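Local structure of amidohydrolase (Xanthomonas campestris pv. campestris, 4DZH) at residues Asn77-Asn82 and His226-Glu231; Ile262-Thr267 and Ser283-Pro288. The protein probably deaminates 5'-methylthioadenosine or related adenosines, as a zinc-binding amidohydrolase built on a TIM barrel. All coordinates share one frame; numbering follows the deposited sequence.

Contact 1 (Asn77-Asn82 and His226-Glu231); sequences NAHTHN and HLHTHE. With ZN (zinc ion), chain E.
His228 and His79 reach the same zinc ion from two strands whose short axes come no closer than 9.7 Å, and the contact between 77-82 and 226-231 is made by imidazoles bridging that gap. The strand directions differ by 72°. His79 NE2 binds the metal at 2.1 Å and His228 NE2 at 2.2 Å. The two nitrogens are brought close because they share the ion, with no hydrogen bond between them, and the two side chains cross at about a right angle. His79 is also held at its other nitrogen: ND1 donates to His226 NE2 at 2.9 Å, the N-H...N angle being 148°. Each of the two bonding nitrogens lies close to the plane of the partner ring, and the rings meet rim to rim with their planes steeply inclined. With both nitrogens engaged, the rotation of the His79 ring is fixed, and His226 acts as a second-shell residue that positions a metal ligand. The CB of His226 already points at the first segment, and the extended first torsion (chi1 -179°) carries the ring on to meet His79.

His79 and His81 form the HxH signature at the end of the first barrel strand of the amidohydrolase superfamily; with His228 and Asp316 they make up the protein ligands of this zinc. His81 comes from the direction opposite to His228, its NE2 2.0 Å from the ion, and the two rings meet at their rims with planes moderately inclined. Second-shell carbonyls steady both: His81 ND1 is hydrogen-bonded to Asn139 O, and His228 ND1 to His201 O. Water 1 completes the coordination with its oxygen 2.0 Å from the zinc, in the plane of the His81 ring, consistent with the metal-bound water that hydrolytic deaminases of this kind activate.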
loop_
_atom_site.group_PDB
_atom_site.type_symbol
_atom_site.label_atom_id
_atom_site.label_comp_id
_atom_site.label_asym_id
_atom_site.label_seq_id
_atom_site.Cartn_x
_atom_site.Cartn_y
_atom_site.Cartn_z
ATOM N N ASN A 77 -5.276 14.617 4.885
ATOM C CA ASN A 77 -6.169 13.488 4.775
ATOM C C ASN A 77 -7.580 14.046 4.761
ATOM O O ASN A 77 -8.115 14.425 5.794
ATOM C CB ASN A 77 -5.955 12.541 5.986
ATOM C CG ASN A 77 -6.765 11.239 5.881
ATOM O OD1 ASN A 77 -7.834 11.167 5.206
ATOM N ND2 ASN A 77 -6.310 10.196 6.593
ATOM N N ALA A 78 -8.167 14.103 3.574
ATOM C CA ALA A 78 -9.375 14.903 3.378
ATOM C C ALA A 78 -10.673 14.165 3.680
ATOM O O ALA A 78 -11.769 14.680 3.332
ATOM C CB ALA A 78 -9.370 15.463 1.914
ATOM N N HIS A 79 -10.611 12.988 4.326
ATOM C CA HIS A 79 -11.824 12.327 4.815
ATOM C C HIS A 79 -11.537 11.312 5.906
ATOM O O HIS A 79 -11.047 10.228 5.631
ATOM C CB HIS A 79 -12.569 11.598 3.692
ATOM C CG HIS A 79 -13.890 11.037 4.139
ATOM N ND1 HIS A 79 -14.917 11.841 4.588
ATOM C CD2 HIS A 79 -14.328 9.761 4.284
ATOM C CE1 HIS A 79 -15.954 11.087 4.920
ATOM N NE2 HIS A 79 -15.630 9.816 4.746
ATOM N N THR A 80 -11.843 11.680 7.155
ATOM C CA THR A 80 -11.604 10.754 8.271
ATOM C C THR A 80 -12.822 10.542 9.165
ATOM O O THR A 80 -13.708 11.394 9.284
ATOM C CB THR A 80 -10.432 11.227 9.176
ATOM O OG1 THR A 80 -10.703 12.569 9.642
ATOM C CG2 THR A 80 -9.125 11.233 8.356
ATOM N N HIS A 81 -12.845 9.389 9.836
ATOM C CA HIS A 81 -13.741 9.117 10.961
ATOM C C HIS A 81 -12.802 8.600 12.043
ATOM O O HIS A 81 -12.753 7.400 12.313
ATOM C CB HIS A 81 -14.795 8.044 10.616
ATOM C CG HIS A 81 -15.595 8.330 9.377
ATOM N ND1 HIS A 81 -16.459 9.406 9.286
ATOM C CD2 HIS A 81 -15.674 7.676 8.195
ATOM C CE1 HIS A 81 -17.035 9.407 8.094
ATOM N NE2 HIS A 81 -16.551 8.384 7.403
ATOM N N ASN A 82 -12.032 9.509 12.622
ATOM C CA ASN A 82 -10.840 9.055 13.343
ATOM C C ASN A 82 -11.030 8.220 14.646
ATOM O O ASN A 82 -10.187 7.364 14.938
ATOM C CB ASN A 82 -9.814 10.216 13.485
ATOM C CG ASN A 82 -8.818 10.257 12.316
ATOM O OD1 ASN A 82 -8.663 9.276 11.537
ATOM N ND2 ASN A 82 -8.093 11.374 12.207
ATOM N N HIS A 226 -19.570 18.956 4.155
ATOM C CA HIS A 226 -18.784 17.716 3.961
ATOM C C HIS A 226 -19.745 16.524 3.866
ATOM O O HIS A 226 -20.339 16.147 4.881
ATOM C CB HIS A 226 -17.909 17.568 5.214
ATOM C CG HIS A 226 -16.987 16.377 5.225
ATOM N ND1 HIS A 226 -16.093 16.156 6.268
ATOM C CD2 HIS A 226 -16.827 15.336 4.376
ATOM C CE1 HIS A 226 -15.417 15.046 6.038
ATOM N NE2 HIS A 226 -15.841 14.524 4.898
ATOM N N LEU A 227 -19.893 15.930 2.676
ATOM C CA LEU A 227 -20.988 14.989 2.418
ATOM C C LEU A 227 -20.556 13.728 1.674
ATOM O O LEU A 227 -20.052 13.805 0.539
ATOM C CB LEU A 227 -22.064 15.692 1.602
ATOM C CG LEU A 227 -23.254 14.894 1.085
ATOM C CD1 LEU A 227 -24.104 14.488 2.250
ATOM C CD2 LEU A 227 -24.098 15.765 0.105
ATOM N N HIS A 228 -20.778 12.558 2.270
ATOM C CA HIS A 228 -20.675 11.316 1.489
ATOM C C HIS A 228 -21.642 11.354 0.314
ATOM O O HIS A 228 -22.862 11.432 0.537
ATOM C CB HIS A 228 -21.004 10.076 2.324
ATOM C CG HIS A 228 -20.131 9.865 3.524
ATOM N ND1 HIS A 228 -20.622 9.987 4.802
ATOM C CD2 HIS A 228 -18.854 9.420 3.649
ATOM C CE1 HIS A 228 -19.674 9.669 5.667
ATOM N NE2 HIS A 228 -18.590 9.323 4.999
ATOM N N THR A 229 -21.137 11.257 -0.915
ATOM C CA THR A 229 -21.994 11.455 -2.099
ATOM C C THR A 229 -21.745 10.407 -3.189
ATOM O O THR A 229 -20.614 10.253 -3.673
ATOM C CB THR A 229 -21.731 12.846 -2.703
ATOM O OG1 THR A 229 -21.840 13.860 -1.697
ATOM C CG2 THR A 229 -22.745 13.181 -3.845
ATOM N N HIS A 230 -22.795 9.698 -3.633
ATOM C CA HIS A 230 -22.641 8.734 -4.733
ATOM C C HIS A 230 -21.573 7.656 -4.446
ATOM O O HIS A 230 -20.781 7.248 -5.322
ATOM C CB HIS A 230 -22.364 9.424 -6.092
ATOM C CG HIS A 230 -23.589 10.002 -6.734
ATOM N ND1 HIS A 230 -23.804 9.929 -8.093
ATOM C CD2 HIS A 230 -24.641 10.676 -6.210
ATOM C CE1 HIS A 230 -24.958 10.519 -8.380
ATOM N NE2 HIS A 230 -25.481 10.983 -7.258
ATOM N N GLU A 231 -21.578 7.186 -3.207
ATOM C CA GLU A 231 -20.619 6.201 -2.782
ATOM C C GLU A 231 -20.921 4.807 -3.357
ATOM O O GLU A 231 -20.026 4.002 -3.612
ATOM C CB GLU A 231 -20.554 6.170 -1.241
ATOM C CG GLU A 231 -19.517 5.145 -0.759
ATOM C CD GLU A 231 -19.348 5.105 0.743
ATOM O OE1 GLU A 231 -20.205 5.668 1.444
ATOM O OE2 GLU A 231 -18.321 4.529 1.201
HETATM ZN ZN ZN E . -16.767 8.232 5.443
HETATM O O HOH W 1 -17.396 6.728 4.245
#

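Contact 2 (Ile262-Thr267 and Ser283-Pro288)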
loop_
_atom_site.group_PDB
_atom_site.type_symbol
_atom_site.label_atom_id
_atom_site.label_comp_id
_atom_site.label_asym_id
_atom_site.label_seq_id
_atom_site.Cartn_x
_atom_site.Cartn_y
_atom_site.Cartn_z
ATOM N N ILE A 262 -17.882 19.591 -0.322
ATOM C CA ILE A 262 -16.831 18.583 -0.365
ATOM C C ILE A 262 -17.518 17.235 -0.541
ATOM O O ILE A 262 -18.129 16.719 0.408
ATOM C CB ILE A 262 -16.026 18.583 0.961
ATOM C CG1 ILE A 262 -15.575 19.996 1.345
ATOM C CG2 ILE A 262 -14.858 17.596 0.848
ATOM C CD1 ILE A 262 -15.014 20.109 2.794
ATOM N N ALA A 263 -17.455 16.666 -1.749
ATOM C CA ALA A 263 -18.204 15.463 -2.068
ATOM C C ALA A 263 -17.304 14.250 -1.940
ATOM O O ALA A 263 -16.358 14.079 -2.711
ATOM C CB ALA A 263 -18.741 15.552 -3.508
ATOM N N VAL A 264 -17.625 13.387 -0.995
ATOM C CA VAL A 264 -16.734 12.255 -0.697
ATOM C C VAL A 264 -17.156 10.972 -1.406
ATOM O O VAL A 264 -18.353 10.642 -1.494
ATOM C CB VAL A 264 -16.690 12.039 0.814
ATOM C CG1 VAL A 264 -15.659 10.943 1.165
ATOM C CG2 VAL A 264 -16.311 13.369 1.497
ATOM N N HIS A 265 -16.177 10.286 -1.982
ATOM C CA HIS A 265 -16.319 8.958 -2.615
ATOM C C HIS A 265 -16.598 9.057 -4.094
ATOM O O HIS A 265 -15.740 8.804 -4.928
ATOM C CB HIS A 265 -17.276 8.002 -1.885
ATOM C CG HIS A 265 -16.840 7.665 -0.478
ATOM N ND1 HIS A 265 -15.623 7.074 -0.185
ATOM C CD2 HIS A 265 -17.482 7.810 0.712
ATOM C CE1 HIS A 265 -15.527 6.880 1.125
ATOM N NE2 HIS A 265 -16.632 7.342 1.694
ATOM N N MET A 266 -17.830 9.422 -4.400
ATOM C CA MET A 266 -18.187 9.770 -5.772
ATOM C C MET A 266 -17.764 8.662 -6.752
ATOM O O MET A 266 -17.126 8.961 -7.782
ATOM C CB MET A 266 -17.579 11.154 -6.106
ATOM C CG MET A 266 -18.144 12.325 -5.286
ATOM S SD MET A 266 -19.774 12.816 -5.921
ATOM C CE MET A 266 -19.274 14.210 -6.967
ATOM N N THR A 267 -18.101 7.398 -6.446
ATOM C CA THR A 267 -17.766 6.242 -7.293
ATOM C C THR A 267 -18.725 6.056 -8.453
ATOM O O THR A 267 -18.355 5.544 -9.512
ATOM C CB THR A 267 -17.746 4.901 -6.535
ATOM O OG1 THR A 267 -19.034 4.617 -6.017
ATOM C CG2 THR A 267 -16.718 4.919 -5.361
ATOM N N SER A 283 -15.384 20.262 -4.616
ATOM C CA SER A 283 -14.230 19.357 -4.449
ATOM C C SER A 283 -14.681 17.908 -4.285
ATOM O O SER A 283 -15.690 17.621 -3.646
ATOM C CB SER A 283 -13.368 19.762 -3.262
ATOM O OG SER A 283 -12.778 21.038 -3.444
ATOM N N VAL A 284 -13.924 16.986 -4.867
ATOM C CA VAL A 284 -14.178 15.557 -4.687
ATOM C C VAL A 284 -13.042 14.995 -3.824
ATOM O O VAL A 284 -11.853 15.218 -4.122
ATOM C CB VAL A 284 -14.274 14.808 -6.033
ATOM C CG1 VAL A 284 -14.352 13.339 -5.826
ATOM C CG2 VAL A 284 -15.575 15.242 -6.748
ATOM N N VAL A 285 -13.411 14.280 -2.770
ATOM C CA VAL A 285 -12.404 13.483 -2.021
ATOM C C VAL A 285 -12.467 12.011 -2.428
ATOM O O VAL A 285 -13.482 11.316 -2.251
ATOM C CB VAL A 285 -12.636 13.589 -0.523
ATOM C CG1 VAL A 285 -11.522 12.781 0.180
ATOM C CG2 VAL A 285 -12.622 15.061 -0.081
ATOM N N HIS A 286 -11.331 11.518 -2.931
ATOM C CA HIS A 286 -11.164 10.145 -3.367
ATOM C C HIS A 286 -10.569 9.304 -2.241
ATOM O O HIS A 286 -9.515 9.642 -1.703
ATOM C CB HIS A 286 -10.263 10.179 -4.611
ATOM C CG HIS A 286 -10.018 8.851 -5.266
ATOM N ND1 HIS A 286 -10.961 7.838 -5.349
ATOM C CD2 HIS A 286 -8.914 8.378 -5.900
ATOM C CE1 HIS A 286 -10.441 6.809 -5.993
ATOM N NE2 HIS A 286 -9.200 7.112 -6.345
ATOM N N CYS A 287 -11.270 8.232 -1.895
ATOM C CA CYS A 287 -10.892 7.270 -0.851
ATOM C C CYS A 287 -10.798 5.874 -1.503
ATOM O O CYS A 287 -11.655 4.992 -1.308
ATOM C CB CYS A 287 -11.957 7.272 0.252
ATOM S SG CYS A 287 -12.179 8.878 1.043
ATOM N N PRO A 288 -9.745 5.645 -2.289
ATOM C CA PRO A 288 -9.719 4.415 -3.089
ATOM C C PRO A 288 -9.683 3.117 -2.276
ATOM O O PRO A 288 -10.283 2.114 -2.639
ATOM C CB PRO A 288 -8.426 4.561 -3.918
ATOM C CG PRO A 288 -7.586 5.636 -3.177
ATOM C CD PRO A 288 -8.613 6.564 -2.574
HETATM O O HOH W 2 -13.431 7.763 -3.979
#
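Ser283 opens the pairing with its carbonyl, which accepts a nearly straight hydrogen bond from the backbone of the neighbouring strand, Ala263 N to Ser283 O at 2.8 Å; its hydroxyl turns to Asn310 on the next strand. Val284 lies opposite Ala263, on the sheet face away from the metal, where Met266 folds back over it. Bends at chi2 (-78°) and chi3 bring the methyl of Met266 round, so that its CE rests 3.8 Å from Val284 CG2 while CB and CG pass Val284 CG1. Val285 then takes two backbone bonds, its N donating to Ala263 O at 3.0 Å and its O accepting from His265 N at 2.9 Å. This is the in-register parallel pairing of a beta-alpha-beta unit, in which helix 271-280 carries the chain from one strand of the TIM barrel to the next. Val285 shares its sheet face with Ile262 and Val264, the face on which Val264 and Val285 touch His79, and Val285 CG2 meets Ile262 CG2 at 3.5 Å. The two strands diverge beyond this point. Water 2 fills in where direct pairing stops, donating to His265 O at 2.7 Å, accepting from Cys287 N, and hydrogen-bonding in the ring plane of His286 at ND1. Cys287, at the N-cap position of helix 288-293, points its side chain back at the first segment. Its CB lies 3.7 Å from His265 CE1, obliquely to the ring, and its SG is 4.0 Å from Val264 CG1, the methyl that sits over the centre of one face of the same imidazole.

Contact 1 closes before contact 2 opens along the chain, yet their centres lie about 7 Å apart. They share the parallel sheet in which strands 225-229, 261-265, 283-286 and 310-313 follow one another in chain order, one arc of the barrel. Strand 225-229 of contact 1 pairs directly with strand 261-265 of contact 2, as in the bond of 2.9 Å from Val264 N to Leu227 O; past the strands, Thr267 OG1 is hydrogen-bonded to Glu231 O at 2.7 Å. Val264 CG1 packs 3.5 Å from His79 CG, so residues of contact 2 pack against a zinc ligand of contact 1, and Glu231 CD also packs against His265 CD2.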